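Local structure of hypothetical protein (Pseudomonas syringae pv. tomato, 2PAG) at residues A[28-31]-A[32-36]; A[76-80]-A[81-85]. The protein is of unknown function but binds calcium and belongs to the SMI1/KNR4 family of the SUKH clan. One frame throughout, in Å; residues are numbered along the deposited sequence.

Interactions 1 and 2 are the C-terminal ends of two helices, 24-34 and 71-81, and both helices stop in a Schellman motif, with Phe35 as the positive-phi residue of the first and Gly82 that of the second. Interaction 1 is a surface contact, built mostly of backbone bonds and the shafts of acidic and amide side chains. Interaction 2 is partly buried and adds a cation-pi stack, while its apolar residues reach strands 96-100 and 106-109. The two ends meet directly: Arg85 NH2 lies 3.0 Å from Leu34 O, a probable hydrogen bond, and Leu34 CD2 packs against Trp79 CZ3.

Interaction 1: A[28-31]-A[32-36]; sequences VEIE and EQLFI
Glu31 O is gripped by the turn that ends the helix: Ile36 N reaches it in a nearly straight bond of 3.1 Å (165° at the hydrogen), and Leu34 N adds a weak one of 3.2 Å. The donor Ile36 N sits well off the carbonyl plane of Glu31, tilted by 26°. Together with a weak bond from Phe35 N to Glu32 O, this makes a Schellman motif, in which Phe35 takes positive phi and turns the chain out of helix 24-34. Upstream, the ladder is regular, with Glu32 N bonded to Val28 O at 3.0 Å and Gln33 N to Glu29 O at the same length.

On the outer surface, the side chain of Glu32 lies across that of Val28. Its CG, turned beside its own backbone N (chi1 -57°), comes within 3.1 Å of Val28 O, and the extended chain then carries Glu32 CD to 3.7 Å from Val28 CG1. The inner side is apolar. There Ile30 and Leu34 run side by side in the same direction, touching through Ile30 CG2 and Leu34 CD1 at 3.9 Å; Ile30 continues onto Leu71 and Pro72 of helix 71-81, and Leu34 onto Trp79. The carboxylate of Glu31 is held just past the turn, where Glu31 OE2 accepts a hydrogen bond from Ile38 N.

Interaction 2: A[76-80]-A[81-85]; sequences ATAWD and LGVPR
Arg85 spreads over one face of the Trp79 indole: its CD stands almost directly above the six-membered ring, 3.4 Å from the centroid, in a CH-pi contact. Beyond it the guanidinium lies flat on the ring with the planes 16° apart, an off-centre cation-pi stack in which Arg85 CZ is 4.2 Å from the same centroid. Arg85 CA covers that face too, nearer the pyrrole end. The bend at chi2 (68°) folds the arginine chain back over the indole. At the ring edge, close to its plane, Val83 O approaches Trp79 CD1 to 3.2 Å.

Outside partners fix both polar ends, as Trp79 NE1 donates to Leu87 O and Arg85 NH2 to Leu34 O. The backbone beneath is a Schellman motif that terminates helix 71-81, with Gly82 at positive phi. Val83 N bonds to Ala78 O at 2.9 Å, and Gly82 N makes a weak bond to Trp79 O; Ala78 O also receives weak bonds from Leu81 N and Gly82 N. A water bridges the turn, donating to Trp79 O (2.7 Å) and to Val83 O (2.6 Å), and ties Val83 O to the last turn of the helix.

Val83 closes the motif with an apolar contact. Its CG2, beside its own backbone N, meets Ala78 CB at 3.7 Å, and both residues are buried, Ala78 against Tyr97 and Val83 against Cys99 and Trp109 of the sheet.

Interaction 1: A[28-31]-A[32-36]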
loop_
_atom_site.group_PDB
_atom_site.type_symbol
_atom_site.label_atom_id
_atom_site.label_comp_id
_atom_site.label_asym_id
_atom_site.label_seq_id
_atom_site.Cartn_x
_atom_site.Cartn_y
_atom_site.Cartn_z
ATOM N N VAL A 28 7.683 -2.452 12.148
ATOM C CA VAL A 28 7.244 -3.147 13.352
ATOM C C VAL A 28 6.376 -2.196 14.176
ATOM O O VAL A 28 5.341 -2.600 14.703
ATOM C CB VAL A 28 8.438 -3.640 14.206
ATOM C CG1 VAL A 28 7.948 -4.115 15.572
ATOM C CG2 VAL A 28 9.141 -4.785 13.492
ATOM N N GLU A 29 6.784 -0.930 14.274
ATOM C CA GLU A 29 6.007 0.056 15.032
ATOM C C GLU A 29 4.584 0.179 14.492
ATOM O O GLU A 29 3.620 0.223 15.261
ATOM C CB GLU A 29 6.662 1.442 14.981
ATOM C CG GLU A 29 7.970 1.569 15.739
ATOM C CD GLU A 29 8.418 3.018 15.868
ATOM O OE1 GLU A 29 8.530 3.707 14.829
ATOM O OE2 GLU A 29 8.661 3.469 17.008
ATOM N N ILE A 30 4.456 0.245 13.171
ATOM C CA ILE A 30 3.143 0.355 12.543
ATOM C C ILE A 30 2.296 -0.885 12.837
ATOM O O ILE A 30 1.114 -0.775 13.168
ATOM C CB ILE A 30 3.266 0.516 11.015
ATOM C CG1 ILE A 30 4.000 1.817 10.685
ATOM C CG2 ILE A 30 1.885 0.483 10.369
ATOM C CD1 ILE A 30 3.262 3.079 11.104
ATOM N N GLU A 31 2.899 -2.061 12.714
ATOM C CA GLU A 31 2.177 -3.302 12.980
ATOM C C GLU A 31 1.621 -3.289 14.397
ATOM O O GLU A 31 0.451 -3.597 14.624
ATOM C CB GLU A 31 3.097 -4.512 12.830
ATOM C CG GLU A 31 3.559 -4.769 11.414
ATOM C CD GLU A 31 4.359 -6.047 11.290
ATOM O OE1 GLU A 31 5.444 -6.135 11.909
ATOM O OE2 GLU A 31 3.903 -6.965 10.574
ATOM N N GLU A 32 2.469 -2.932 15.350
ATOM C CA GLU A 32 2.048 -2.901 16.743
ATOM C C GLU A 32 0.941 -1.884 16.987
ATOM O O GLU A 32 0.010 -2.146 17.748
ATOM C CB GLU A 32 3.252 -2.615 17.638
ATOM C CG GLU A 32 4.376 -3.620 17.444
ATOM C CD GLU A 32 5.564 -3.351 18.344
ATOM O OE1 GLU A 32 5.992 -2.178 18.430
ATOM O OE2 GLU A 32 6.077 -4.315 18.954
ATOM N N GLN A 33 1.037 -0.727 16.342
ATOM C CA GLN A 33 0.025 0.316 16.490
ATOM C C GLN A 33 -1.345 -0.145 16.026
ATOM O O GLN A 33 -2.368 0.247 16.595
ATOM C CB GLN A 33 0.388 1.537 15.660
ATOM C CG GLN A 33 1.472 2.400 16.208
ATOM C CD GLN A 33 1.786 3.524 15.250
ATOM O OE1 GLN A 33 0.890 4.265 14.819
ATOM N NE2 GLN A 33 3.057 3.659 14.899
ATOM N N LEU A 34 -1.361 -0.958 14.972
ATOM C CA LEU A 34 -2.613 -1.452 14.409
ATOM C C LEU A 34 -2.957 -2.851 14.903
ATOM O O LEU A 34 -4.001 -3.408 14.556
ATOM C CB LEU A 34 -2.521 -1.440 12.884
ATOM C CG LEU A 34 -2.408 -0.044 12.262
ATOM C CD1 LEU A 34 -1.897 -0.154 10.838
ATOM C CD2 LEU A 34 -3.762 0.643 12.291
ATOM N N PHE A 35 -2.070 -3.407 15.723
ATOM C CA PHE A 35 -2.230 -4.745 16.278
ATOM C C PHE A 35 -2.548 -5.741 15.173
ATOM O O PHE A 35 -3.502 -6.512 15.259
ATOM C CB PHE A 35 -3.334 -4.780 17.337
ATOM C CG PHE A 35 -3.074 -5.782 18.430
ATOM C CD1 PHE A 35 -2.072 -5.555 19.369
ATOM C CD2 PHE A 35 -3.792 -6.971 18.493
ATOM C CE1 PHE A 35 -1.783 -6.497 20.352
ATOM C CE2 PHE A 35 -3.514 -7.925 19.474
ATOM C CZ PHE A 35 -2.507 -7.691 20.408
ATOM N N ILE A 36 -1.730 -5.712 14.131
ATOM C CA ILE A 36 -1.914 -6.596 12.996
ATOM C C ILE A 36 -0.542 -7.010 12.491
ATOM O O ILE A 36 0.472 -6.400 12.831
ATOM C CB ILE A 36 -2.671 -5.876 11.857
ATOM C CG1 ILE A 36 -3.120 -6.887 10.798
ATOM C CG2 ILE A 36 -1.768 -4.825 11.225
ATOM C CD1 ILE A 36 -4.148 -7.879 11.290
#

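Interaction 2: A[76-80]-A[81-85]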
loop_
_atom_site.group_PDB
_atom_site.type_symbol
_atom_site.label_atom_id
_atom_site.label_comp_id
_atom_site.label_asym_id
_atom_site.label_seq_id
_atom_site.Cartn_x
_atom_site.Cartn_y
_atom_site.Cartn_z
ATOM N N ALA A 76 -7.827 3.308 9.567
ATOM C CA ALA A 76 -8.931 3.808 10.376
ATOM C C ALA A 76 -10.083 4.268 9.489
ATOM O O ALA A 76 -11.241 3.929 9.735
ATOM C CB ALA A 76 -8.461 4.945 11.245
ATOM N N THR A 77 -9.759 5.036 8.454
ATOM C CA THR A 77 -10.768 5.547 7.530
ATOM C C THR A 77 -11.454 4.420 6.767
ATOM O O THR A 77 -12.679 4.387 6.663
ATOM C CB THR A 77 -10.150 6.525 6.516
ATOM O OG1 THR A 77 -9.617 7.666 7.207
ATOM C CG2 THR A 77 -11.200 6.979 5.511
ATOM N N ALA A 78 -10.664 3.492 6.241
ATOM C CA ALA A 78 -11.205 2.377 5.474
ATOM C C ALA A 78 -12.051 1.428 6.322
ATOM O O ALA A 78 -13.147 1.036 5.921
ATOM C CB ALA A 78 -10.059 1.603 4.799
ATOM N N TRP A 79 -11.547 1.058 7.495
ATOM C CA TRP A 79 -12.284 0.149 8.356
ATOM C C TRP A 79 -13.578 0.792 8.844
ATOM O O TRP A 79 -14.594 0.111 8.986
ATOM C CB TRP A 79 -11.409 -0.299 9.534
ATOM C CG TRP A 79 -10.260 -1.164 9.105
ATOM C CD1 TRP A 79 -10.231 -2.021 8.040
ATOM C CD2 TRP A 79 -8.990 -1.287 9.752
ATOM N NE1 TRP A 79 -9.018 -2.673 7.985
ATOM C CE2 TRP A 79 -8.237 -2.241 9.025
ATOM C CE3 TRP A 79 -8.411 -0.686 10.876
ATOM C CZ2 TRP A 79 -6.935 -2.608 9.390
ATOM C CZ3 TRP A 79 -7.117 -1.050 11.239
ATOM C CH2 TRP A 79 -6.394 -2.003 10.497
ATOM N N ASP A 80 -13.550 2.097 9.098
ATOM C CA ASP A 80 -14.760 2.785 9.539
ATOM C C ASP A 80 -15.750 2.881 8.386
ATOM O O ASP A 80 -16.963 2.921 8.607
ATOM C CB ASP A 80 -14.449 4.199 10.056
ATOM C CG ASP A 80 -14.106 4.223 11.535
ATOM O OD1 ASP A 80 -14.561 3.319 12.271
ATOM O OD2 ASP A 80 -13.398 5.159 11.968
ATOM N N LEU A 81 -15.231 2.917 7.159
ATOM C CA LEU A 81 -16.073 3.017 5.970
ATOM C C LEU A 81 -16.700 1.675 5.595
ATOM O O LEU A 81 -17.649 1.630 4.809
ATOM C CB LEU A 81 -15.258 3.560 4.790
ATOM C CG LEU A 81 -16.020 3.883 3.502
ATOM C CD1 LEU A 81 -17.022 4.997 3.775
ATOM C CD2 LEU A 81 -15.050 4.305 2.406
ATOM N N GLY A 82 -16.174 0.584 6.150
ATOM C CA GLY A 82 -16.731 -0.725 5.847
ATOM C C GLY A 82 -15.753 -1.816 5.434
ATOM O O GLY A 82 -16.124 -2.987 5.346
ATOM N N VAL A 83 -14.507 -1.454 5.168
ATOM C CA VAL A 83 -13.525 -2.458 4.777
ATOM C C VAL A 83 -13.305 -3.425 5.936
ATOM O O VAL A 83 -13.072 -3.003 7.069
ATOM C CB VAL A 83 -12.171 -1.813 4.414
ATOM C CG1 VAL A 83 -11.138 -2.896 4.120
ATOM C CG2 VAL A 83 -12.339 -0.908 3.208
ATOM N N PRO A 84 -13.402 -4.740 5.675
ATOM C CA PRO A 84 -13.195 -5.733 6.734
ATOM C C PRO A 84 -11.865 -5.490 7.456
ATOM O O PRO A 84 -10.848 -5.254 6.810
ATOM C CB PRO A 84 -13.200 -7.053 5.966
ATOM C CG PRO A 84 -14.163 -6.778 4.851
ATOM C CD PRO A 84 -13.774 -5.393 4.404
ATOM N N ARG A 85 -11.880 -5.539 8.789
ATOM C CA ARG A 85 -10.676 -5.315 9.596
ATOM C C ARG A 85 -9.513 -6.233 9.226
ATOM O O ARG A 85 -8.346 -5.873 9.395
ATOM C CB ARG A 85 -11.005 -5.500 11.082
ATOM C CG ARG A 85 -9.816 -5.347 12.037
ATOM C CD ARG A 85 -9.316 -3.913 12.090
ATOM N NE ARG A 85 -8.675 -3.597 13.367
ATOM C CZ ARG A 85 -7.416 -3.886 13.680
ATOM N NH1 ARG A 85 -6.632 -4.504 12.810
ATOM N NH2 ARG A 85 -6.940 -3.550 14.871
HETATM O O HOH W 1 -14.625 -2.591 9.151
#